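Local structure of beta-N-acetylhexosaminidase (Arthrobacter aurescens, 3RCN) at residues A[198-203]-A[270-275]; A[244-249]-A[345-350]; A[277-282]-A[316-321]. The protein probably hydrolyses terminal non-reducing N-acetyl-D-hexosamine residues from N-acetyl-beta-D-hexosaminides, as a member of glycosyl hydrolase family 20. All coordinates share one frame; numbering follows the deposited sequence.

Contact 1. Residues A[198-203]-A[270-275]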
loop_
_atom_site.group_PDB
_atom_site.type_symbol
_atom_site.label_atom_id
_atom_site.label_comp_id
_atom_site.label_asym_id
_atom_site.label_seq_id
_atom_site.Cartn_x
_atom_site.Cartn_y
_atom_site.Cartn_z
ATOM N N TRP A 198 13.406 9.233 13.624
ATOM C CA TRP A 198 13.413 7.884 14.203
ATOM C C TRP A 198 13.620 7.878 15.709
ATOM O O TRP A 198 14.244 8.776 16.259
ATOM C CB TRP A 198 14.467 6.988 13.524
ATOM C CG TRP A 198 15.894 7.362 13.826
ATOM C CD1 TRP A 198 16.625 8.346 13.222
ATOM C CD2 TRP A 198 16.769 6.751 14.796
ATOM N NE1 TRP A 198 17.894 8.389 13.754
ATOM C CE2 TRP A 198 18.010 7.426 14.717
ATOM C CE3 TRP A 198 16.621 5.713 15.719
ATOM C CZ2 TRP A 198 19.108 7.085 15.535
ATOM C CZ3 TRP A 198 17.712 5.375 16.526
ATOM C CH2 TRP A 198 18.938 6.066 16.426
ATOM N N ARG A 199 13.096 6.849 16.366
ATOM C CA ARG A 199 13.292 6.649 17.794
ATOM C C ARG A 199 13.828 5.235 18.050
ATOM O O ARG A 199 13.638 4.346 17.228
ATOM C CB ARG A 199 11.971 6.840 18.547
ATOM C CG ARG A 199 10.885 5.855 18.157
ATOM C CD ARG A 199 9.596 6.153 18.893
ATOM N NE ARG A 199 8.497 5.289 18.469
ATOM C CZ ARG A 199 7.590 5.623 17.551
ATOM N NH1 ARG A 199 7.648 6.810 16.939
ATOM N NH2 ARG A 199 6.622 4.765 17.237
ATOM N N ARG A 200 14.479 5.049 19.196
ATOM C CA ARG A 200 15.082 3.785 19.618
ATOM C C ARG A 200 14.065 2.657 19.784
ATOM O O ARG A 200 14.284 1.527 19.334
ATOM C CB ARG A 200 15.765 3.991 20.963
ATOM C CG ARG A 200 17.157 3.459 21.033
ATOM C CD ARG A 200 18.150 4.599 21.126
ATOM N NE ARG A 200 19.400 4.265 20.450
ATOM C CZ ARG A 200 20.330 5.153 20.125
ATOM N NH1 ARG A 200 20.147 6.435 20.413
ATOM N NH2 ARG A 200 21.439 4.758 19.508
ATOM N N GLU A 201 12.961 2.957 20.460
ATOM C CA GLU A 201 11.913 1.969 20.678
ATOM C C GLU A 201 10.565 2.640 20.913
ATOM O O GLU A 201 10.409 3.837 20.678
ATOM C CB GLU A 201 12.271 1.029 21.826
ATOM C CG GLU A 201 12.872 1.701 23.040
ATOM C CD GLU A 201 12.984 0.756 24.232
ATOM O OE1 GLU A 201 12.785 -0.472 24.062
ATOM O OE2 GLU A 201 13.269 1.245 25.345
ATOM N N SER A 202 9.589 1.852 21.349
ATOM C CA SER A 202 8.230 2.332 21.526
ATOM C C SER A 202 7.587 1.685 22.738
ATOM O O SER A 202 7.796 0.502 23.001
ATOM C CB SER A 202 7.379 1.983 20.300
ATOM O OG SER A 202 7.924 2.511 19.107
ATOM N N SER A 203 6.790 2.458 23.464
ATOM C CA SER A 203 5.936 1.887 24.491
ATOM C C SER A 203 5.075 0.815 23.880
ATOM O O SER A 203 4.524 0.979 22.793
ATOM C CB SER A 203 5.022 2.943 25.113
ATOM O OG SER A 203 5.768 3.923 25.803
ATOM N N PRO A 270 22.224 14.078 26.427
ATOM C CA PRO A 270 21.547 14.662 25.251
ATOM C C PRO A 270 20.110 14.163 25.080
ATOM O O PRO A 270 19.785 13.000 25.340
ATOM C CB PRO A 270 22.437 14.224 24.080
ATOM C CG PRO A 270 23.167 13.009 24.579
ATOM C CD PRO A 270 23.385 13.237 26.049
ATOM N N VAL A 271 19.255 15.079 24.652
ATOM C CA VAL A 271 17.848 14.781 24.451
ATOM C C VAL A 271 17.687 13.908 23.217
ATOM O O VAL A 271 18.301 14.178 22.180
ATOM C CB VAL A 271 17.044 16.078 24.246
ATOM C CG1 VAL A 271 15.585 15.777 23.937
ATOM C CG2 VAL A 271 17.190 16.972 25.468
ATOM N N GLU A 272 16.876 12.861 23.316
ATOM C CA GLU A 272 16.631 12.007 22.149
ATOM C C GLU A 272 15.131 11.890 21.832
ATOM O O GLU A 272 14.296 12.229 22.676
ATOM C CB GLU A 272 17.276 10.631 22.335
ATOM C CG GLU A 272 16.603 9.747 23.357
ATOM C CD GLU A 272 17.085 8.305 23.272
ATOM O OE1 GLU A 272 18.320 8.107 23.169
ATOM O OE2 GLU A 272 16.232 7.379 23.292
ATOM N N VAL A 273 14.783 11.440 20.625
ATOM C CA VAL A 273 13.369 11.356 20.252
ATOM C C VAL A 273 12.622 10.569 21.342
ATOM O O VAL A 273 13.121 9.559 21.829
ATOM C CB VAL A 273 13.166 10.699 18.866
ATOM C CG1 VAL A 273 11.687 10.609 18.536
ATOM C CG2 VAL A 273 13.887 11.478 17.780
ATOM N N TRP A 274 11.450 11.038 21.760
ATOM C CA TRP A 274 10.756 10.388 22.879
ATOM C C TRP A 274 10.329 8.970 22.527
ATOM O O TRP A 274 9.823 8.740 21.443
ATOM C CB TRP A 274 9.533 11.192 23.320
ATOM C CG TRP A 274 9.328 11.173 24.809
ATOM C CD1 TRP A 274 10.288 10.957 25.774
ATOM C CD2 TRP A 274 8.094 11.385 25.513
ATOM N NE1 TRP A 274 9.718 11.026 27.028
ATOM C CE2 TRP A 274 8.378 11.291 26.895
ATOM C CE3 TRP A 274 6.778 11.642 25.109
ATOM C CZ2 TRP A 274 7.393 11.443 27.867
ATOM C CZ3 TRP A 274 5.799 11.795 26.081
ATOM C CH2 TRP A 274 6.113 11.699 27.440
ATOM N N THR A 275 10.548 8.019 23.433
ATOM C CA THR A 275 10.120 6.637 23.191
ATOM C C THR A 275 8.778 6.206 23.812
ATOM O O THR A 275 8.363 5.050 23.659
ATOM C CB THR A 275 11.214 5.611 23.572
ATOM O OG1 THR A 275 11.336 5.540 24.991
ATOM C CG2 THR A 275 12.537 6.004 22.971
HETATM O O HOH W 1 14.975 7.327 20.798
HETATM O O HOH W 2 13.220 4.131 26.233
#

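Contact 2. Residues A[244-249]-A[345-350]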
loop_
_atom_site.group_PDB
_atom_site.type_symbol
_atom_site.label_atom_id
_atom_site.label_comp_id
_atom_site.label_asym_id
_atom_site.label_seq_id
_atom_site.Cartn_x
_atom_site.Cartn_y
_atom_site.Cartn_z
ATOM N N ILE A 244 2.189 21.229 12.242
ATOM C CA ILE A 244 3.416 21.172 13.018
ATOM C C ILE A 244 3.072 21.646 14.417
ATOM O O ILE A 244 2.843 22.828 14.635
ATOM C CB ILE A 244 4.506 22.066 12.429
ATOM C CG1 ILE A 244 4.983 21.510 11.077
ATOM C CG2 ILE A 244 5.670 22.140 13.379
ATOM C CD1 ILE A 244 4.080 21.846 9.925
ATOM N N ASP A 245 3.051 20.728 15.369
ATOM C CA ASP A 245 2.513 21.024 16.684
ATOM C C ASP A 245 3.550 21.778 17.514
ATOM O O ASP A 245 4.690 21.331 17.634
ATOM C CB ASP A 245 2.110 19.734 17.383
ATOM C CG ASP A 245 1.111 19.956 18.499
ATOM O OD1 ASP A 245 1.051 21.091 19.043
ATOM O OD2 ASP A 245 0.390 18.982 18.828
ATOM N N VAL A 246 3.145 22.933 18.048
ATOM C CA VAL A 246 3.981 23.776 18.904
ATOM C C VAL A 246 3.122 24.455 19.965
ATOM O O VAL A 246 1.919 24.615 19.778
ATOM C CB VAL A 246 4.674 24.872 18.090
ATOM C CG1 VAL A 246 5.715 24.250 17.127
ATOM C CG2 VAL A 246 3.636 25.694 17.342
ATOM N N PRO A 247 3.728 24.893 21.076
ATOM C CA PRO A 247 5.056 24.727 21.674
ATOM C C PRO A 247 5.301 23.365 22.317
ATOM O O PRO A 247 6.452 23.048 22.627
ATOM C CB PRO A 247 5.099 25.839 22.712
ATOM C CG PRO A 247 3.701 25.922 23.176
ATOM C CD PRO A 247 2.821 25.594 22.002
ATOM N N GLY A 248 4.231 22.624 22.598
ATOM C CA GLY A 248 4.341 21.287 23.165
ATOM C C GLY A 248 4.482 20.210 22.094
ATOM O O GLY A 248 4.565 20.531 20.904
ATOM N N HIS A 249 4.521 18.940 22.514
ATOM C CA HIS A 249 4.745 17.804 21.603
ATOM C C HIS A 249 5.958 18.020 20.713
ATOM O O HIS A 249 5.931 17.707 19.547
ATOM C CB HIS A 249 3.500 17.546 20.742
ATOM C CG HIS A 249 2.310 17.129 21.542
ATOM N ND1 HIS A 249 1.460 18.038 22.136
ATOM C CD2 HIS A 249 1.866 15.903 21.904
ATOM C CE1 HIS A 249 0.524 17.387 22.806
ATOM N NE2 HIS A 249 0.750 16.091 22.683
ATOM N N SER A 345 0.335 31.665 24.447
ATOM C CA SER A 345 -0.508 32.445 23.565
ATOM C C SER A 345 0.357 33.304 22.657
ATOM O O SER A 345 0.093 33.440 21.464
ATOM C CB SER A 345 -1.444 33.324 24.383
ATOM O OG SER A 345 -2.349 34.000 23.531
ATOM N N TRP A 346 1.408 33.869 23.232
ATOM C CA TRP A 346 2.286 34.757 22.494
ATOM C C TRP A 346 3.021 34.035 21.356
ATOM O O TRP A 346 3.108 34.549 20.236
ATOM C CB TRP A 346 3.299 35.401 23.444
ATOM C CG TRP A 346 4.286 36.246 22.730
ATOM C CD1 TRP A 346 4.082 37.507 22.258
ATOM C CD2 TRP A 346 5.637 35.901 22.389
ATOM N NE1 TRP A 346 5.223 37.972 21.643
ATOM C CE2 TRP A 346 6.189 37.008 21.708
ATOM C CE3 TRP A 346 6.431 34.769 22.595
ATOM C CZ2 TRP A 346 7.500 37.017 21.231
ATOM C CZ3 TRP A 346 7.743 34.781 22.123
ATOM C CH2 TRP A 346 8.259 35.895 21.444
ATOM N N PHE A 347 3.562 32.855 21.659
ATOM C CA PHE A 347 4.386 32.107 20.707
ATOM C C PHE A 347 3.577 31.701 19.486
ATOM O O PHE A 347 3.988 31.921 18.356
ATOM C CB PHE A 347 4.972 30.858 21.366
ATOM C CG PHE A 347 5.987 30.147 20.522
ATOM C CD1 PHE A 347 7.228 30.717 20.276
ATOM C CD2 PHE A 347 5.706 28.908 19.968
ATOM C CE1 PHE A 347 8.174 30.061 19.495
ATOM C CE2 PHE A 347 6.642 28.251 19.186
ATOM C CZ PHE A 347 7.881 28.828 18.954
ATOM N N VAL A 348 2.419 31.108 19.731
ATOM C CA VAL A 348 1.544 30.668 18.664
ATOM C C VAL A 348 1.068 31.861 17.829
ATOM O O VAL A 348 0.976 31.774 16.600
ATOM C CB VAL A 348 0.356 29.878 19.252
ATOM C CG1 VAL A 348 -0.695 29.602 18.205
ATOM C CG2 VAL A 348 0.855 28.577 19.904
ATOM N N GLY A 349 0.789 32.978 18.500
ATOM C CA GLY A 349 0.325 34.184 17.830
ATOM C C GLY A 349 1.361 34.743 16.879
ATOM O O GLY A 349 1.025 35.134 15.767
ATOM N N GLN A 350 2.620 34.781 17.315
ATOM C CA GLN A 350 3.718 35.214 16.448
ATOM C C GLN A 350 3.810 34.340 15.198
ATOM O O GLN A 350 3.973 34.837 14.079
ATOM C CB GLN A 350 5.059 35.197 17.184
ATOM C CG GLN A 350 5.189 36.203 18.321
ATOM C CD GLN A 350 5.042 37.651 17.877
ATOM O OE1 GLN A 350 4.023 38.290 18.161
ATOM N NE2 GLN A 350 6.059 38.181 17.188
#

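Contact 3. Residues A[277-282]-A[316-321]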
loop_
_atom_site.group_PDB
_atom_site.type_symbol
_atom_site.label_atom_id
_atom_site.label_comp_id
_atom_site.label_asym_id
_atom_site.label_seq_id
_atom_site.Cartn_x
_atom_site.Cartn_y
_atom_site.Cartn_z
ATOM N N TRP A 277 4.491 7.222 25.152
ATOM C CA TRP A 277 3.295 8.008 24.868
ATOM C C TRP A 277 2.974 9.013 25.982
ATOM O O TRP A 277 3.682 9.091 26.985
ATOM C CB TRP A 277 2.094 7.084 24.621
ATOM C CG TRP A 277 2.422 5.868 23.729
ATOM C CD1 TRP A 277 2.160 4.562 24.010
ATOM C CD2 TRP A 277 3.080 5.872 22.445
ATOM N NE1 TRP A 277 2.601 3.760 22.993
ATOM C CE2 TRP A 277 3.174 4.538 22.022
ATOM C CE3 TRP A 277 3.597 6.875 21.619
ATOM C CZ2 TRP A 277 3.761 4.176 20.805
ATOM C CZ3 TRP A 277 4.179 6.516 20.417
ATOM C CH2 TRP A 277 4.258 5.179 20.021
ATOM N N GLY A 278 1.900 9.775 25.788
ATOM C CA GLY A 278 1.359 10.638 26.820
ATOM C C GLY A 278 1.812 12.074 26.704
ATOM O O GLY A 278 2.282 12.502 25.649
ATOM N N ILE A 279 1.669 12.823 27.793
ATOM C CA ILE A 279 2.013 14.240 27.782
ATOM C C ILE A 279 3.441 14.497 28.271
ATOM O O ILE A 279 3.862 14.009 29.324
ATOM C CB ILE A 279 0.988 15.077 28.569
ATOM C CG1 ILE A 279 -0.410 14.872 27.983
ATOM C CG2 ILE A 279 1.357 16.564 28.550
ATOM C CD1 ILE A 279 -1.481 15.678 28.684
ATOM N N ASN A 280 4.182 15.252 27.469
ATOM C CA ASN A 280 5.573 15.551 27.738
ATOM C C ASN A 280 5.752 16.873 28.498
ATOM O O ASN A 280 5.261 17.922 28.071
ATOM C CB ASN A 280 6.334 15.621 26.416
ATOM C CG ASN A 280 7.788 15.276 26.575
ATOM O OD1 ASN A 280 8.307 15.229 27.687
ATOM N ND2 ASN A 280 8.458 15.025 25.464
ATOM N N GLU A 281 6.460 16.829 29.621
ATOM C CA GLU A 281 6.798 18.056 30.321
ATOM C C GLU A 281 7.914 18.794 29.584
ATOM O O GLU A 281 8.162 19.983 29.812
ATOM C CB GLU A 281 7.203 17.767 31.768
ATOM C CG GLU A 281 6.029 17.625 32.731
ATOM C CD GLU A 281 6.461 17.553 34.194
ATOM O OE1 GLU A 281 7.665 17.743 34.484
ATOM O OE2 GLU A 281 5.587 17.309 35.056
ATOM N N THR A 282 8.593 18.092 28.689
ATOM C CA THR A 282 9.654 18.728 27.927
ATOM C C THR A 282 9.093 19.420 26.687
ATOM O O THR A 282 8.541 18.782 25.804
ATOM C CB THR A 282 10.736 17.711 27.578
ATOM O OG1 THR A 282 11.383 17.313 28.790
ATOM C CG2 THR A 282 11.768 18.305 26.630
ATOM N N GLU A 316 -1.943 20.772 24.999
ATOM C CA GLU A 316 -1.172 20.066 26.024
ATOM C C GLU A 316 0.241 20.595 26.288
ATOM O O GLU A 316 1.229 19.900 26.029
ATOM C CB GLU A 316 -1.141 18.562 25.707
ATOM C CG GLU A 316 -2.503 18.025 25.254
ATOM C CD GLU A 316 -2.593 16.503 25.212
ATOM O OE1 GLU A 316 -1.543 15.824 25.260
ATOM O OE2 GLU A 316 -3.730 15.985 25.131
ATOM N N VAL A 317 0.336 21.818 26.801
ATOM C CA VAL A 317 1.621 22.302 27.277
ATOM C C VAL A 317 1.623 22.576 28.781
ATOM O O VAL A 317 1.060 23.572 29.239
ATOM C CB VAL A 317 2.085 23.556 26.514
ATOM C CG1 VAL A 317 3.594 23.686 26.602
ATOM C CG2 VAL A 317 1.649 23.485 25.055
ATOM N N PRO A 318 2.292 21.699 29.546
ATOM C CA PRO A 318 2.533 21.837 30.991
ATOM C C PRO A 318 3.415 23.047 31.243
ATOM O O PRO A 318 4.313 23.299 30.447
ATOM C CB PRO A 318 3.310 20.559 31.342
ATOM C CG PRO A 318 2.975 19.592 30.255
ATOM C CD PRO A 318 2.812 20.427 29.017
ATOM N N LEU A 319 3.178 23.784 32.321
ATOM C CA LEU A 319 3.905 25.034 32.522
ATOM C C LEU A 319 5.139 24.832 33.382
ATOM O O LEU A 319 5.892 25.774 33.629
ATOM C CB LEU A 319 3.012 26.064 33.184
ATOM C CG LEU A 319 1.682 26.368 32.510
ATOM C CD1 LEU A 319 0.890 27.271 33.432
ATOM C CD2 LEU A 319 1.879 27.016 31.155
ATOM N N THR A 320 5.339 23.599 33.833
ATOM C CA THR A 320 6.398 23.300 34.777
ATOM C C THR A 320 7.743 23.828 34.310
ATOM O O THR A 320 8.416 24.543 35.044
ATOM C CB THR A 320 6.516 21.793 34.992
ATOM O OG1 THR A 320 5.232 21.281 35.364
ATOM C CG2 THR A 320 7.547 21.482 36.082
ATOM N N GLN A 321 8.130 23.468 33.089
ATOM C CA GLN A 321 9.401 23.912 32.538
ATOM C C GLN A 321 9.492 25.443 32.534
ATOM O O GLN A 321 10.497 26.019 32.948
ATOM C CB GLN A 321 9.579 23.365 31.127
ATOM C CG GLN A 321 10.843 23.835 30.399
ATOM C CD GLN A 321 10.940 23.273 28.974
ATOM O OE1 GLN A 321 10.785 22.062 28.749
ATOM N NE2 GLN A 321 11.183 24.156 28.006
HETATM O O HOH W 3 3.961 18.528 25.319
HETATM O O HOH W 4 6.620 21.681 31.445
#

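Contact 1. Residues A[198-203]-A[270-275]
In the family 20 catalytic domain, strand 198-199 and the turn after it meet the loop before helix 288-304: Val273 rests against Arg199, and Thr275 against the Glu201 backbone. The Thr275 CB lies 3.5 Å from Glu201 O, and its methyl CG2 packs beside the same carbonyl. One direct, weak backbone hydrogen bond joins the segments, from Ser203 N to Thr275 O (3.0 Å). Val273 presents CG1 to Arg199 CB at 3.8 Å. From there the Arg199 chain runs extended from CG to NE, passing the carbonyl of Trp274 and carrying the guanidinium back to its own segment. Arg199 NE (2.9 Å, 159°) and NH2 both hold Ser202 OG, which lies in the guanidinium plane; NH2 also reaches Arg149 O, and NH1 bonds Gln180 O. Putting an alanine at Arg199 removes these donors and would probably leave Ser202 OG free to turn and the carbonyls of Arg149 and Gln180 without their mates. On the exposed flank, Arg200 bends at chi2 and chi3, lays one guanidinium face over Trp198 CH2, and makes a long salt bridge from NH1 to Glu272 OE1 (3.7 Å). A water takes the N-H of Arg200 near Glu272 OE2, and another bridges Glu201 OE2 to Thr275 OG1. Strand 198-199 pairs antiparallel with strand 217-218, and Val271 and Trp274 lean on helix 251-256.

Contact 2. Residues A[244-249]-A[345-350]
Val246 and Pro247, in the loop that follows barrel strand 239-243, receive the buried face of helix 342-357 through Phe347 and Val348. The Phe347 ring reaches across to the loop because its CG stands anti to the backbone N (chi1 -171°). Val246 CB meets the ring at its edge, close to the ring plane, 4.1 Å from Phe347 CE2, whereas Pro247 CB approaches Phe347 CD2 obliquely at 4.2 Å. Beside the ring, Val348 turns CG2 to Pro247 CD at 4.1 Å and comes equally near Val246 O; the Pro247 and Val348 side chains cross at about a right angle. The peptide bond before Pro247 is cis. No hydrogen bond spans the segments, so the contact is apolar packing of four buried residues over a small area. Outward, the helix is more open to solvent: Ser345 is exposed and Trp346 and Gln350 partly so, though Trp346 remains packed, with Gln350 CG 3.6 Å above its ring toward the rim. Helix 288-304 closes the packed side, with Tyr294 against Val246 and Leu291 against Phe347, and helix 326-335 borders Trp346. Helix 342-357 is thus packed against the loop at the C-terminal end of strand 239-243.

Contact 3. Residues A[277-282]-A[316-321]
The chain runs past Ile279 and Glu281 at 31° to the turn holding Glu316 and Pro318, the closest CA atoms being those of Glu281 and Pro318, 5.7 Å apart. No direct hydrogen bond links the two; side-chain packing and water do. Pro318 is the centre: its CG touches Ile279 CG2 (3.8 Å) and lies 3.6 Å from Asn280 O, with Glu281 CG beside its CB. The remaining branch of Ile279, CG1 and CD1, crosses the end of Glu316 at about a right angle near OE1, although the poor order of Glu316 makes the exact spacing doubtful. Glu316 is the predicted proton donor, so Ile279 probably helps to border the active site. At the other end one water accepts from Gln321 N (2.9 Å) and donates to Glu281 O (2.8 Å) and, weakly, to Pro318 O, tying the start of helix 320-323 to the loop. Gln321 CG stands anti to the backbone N (chi1 176°), which places OE1 3.6 Å from Thr282 CA while NE2 bonds Val283 O. Asn280 forms an Asx turn: Thr282 N donates to Asn280 OD1 at 3.0 Å from above the carbonyl plane. Asn280 ND2 bonds Gln251 and Asp179, so the loop leading to helix 288-304 is fastened to helix 251-256 and to the chain just beyond strand 171-178.

How the contacts relate
All three contacts involve loops of the catalytic domain, packed on one another, on a short strand or on a helix. Segments 270-275 and 277-282 share the loop between helices 251-256 and 288-304. Contact 1 closes before contact 3 opens; contact 3 is nested within the loop closed by contact 2, and the segments of contacts 1 and 2 alternate. Centres lie about 16 Å apart for contacts 1 and 3, about 13 Å for 2 and 3, and about 22 Å for 1 and 2, which do not touch. Contact 3 is therefore the bridge. Trp274, His249 and Glu316 lie close to bound glycerol, probably from the crystallisation liquor, which may mark the active-site pocket.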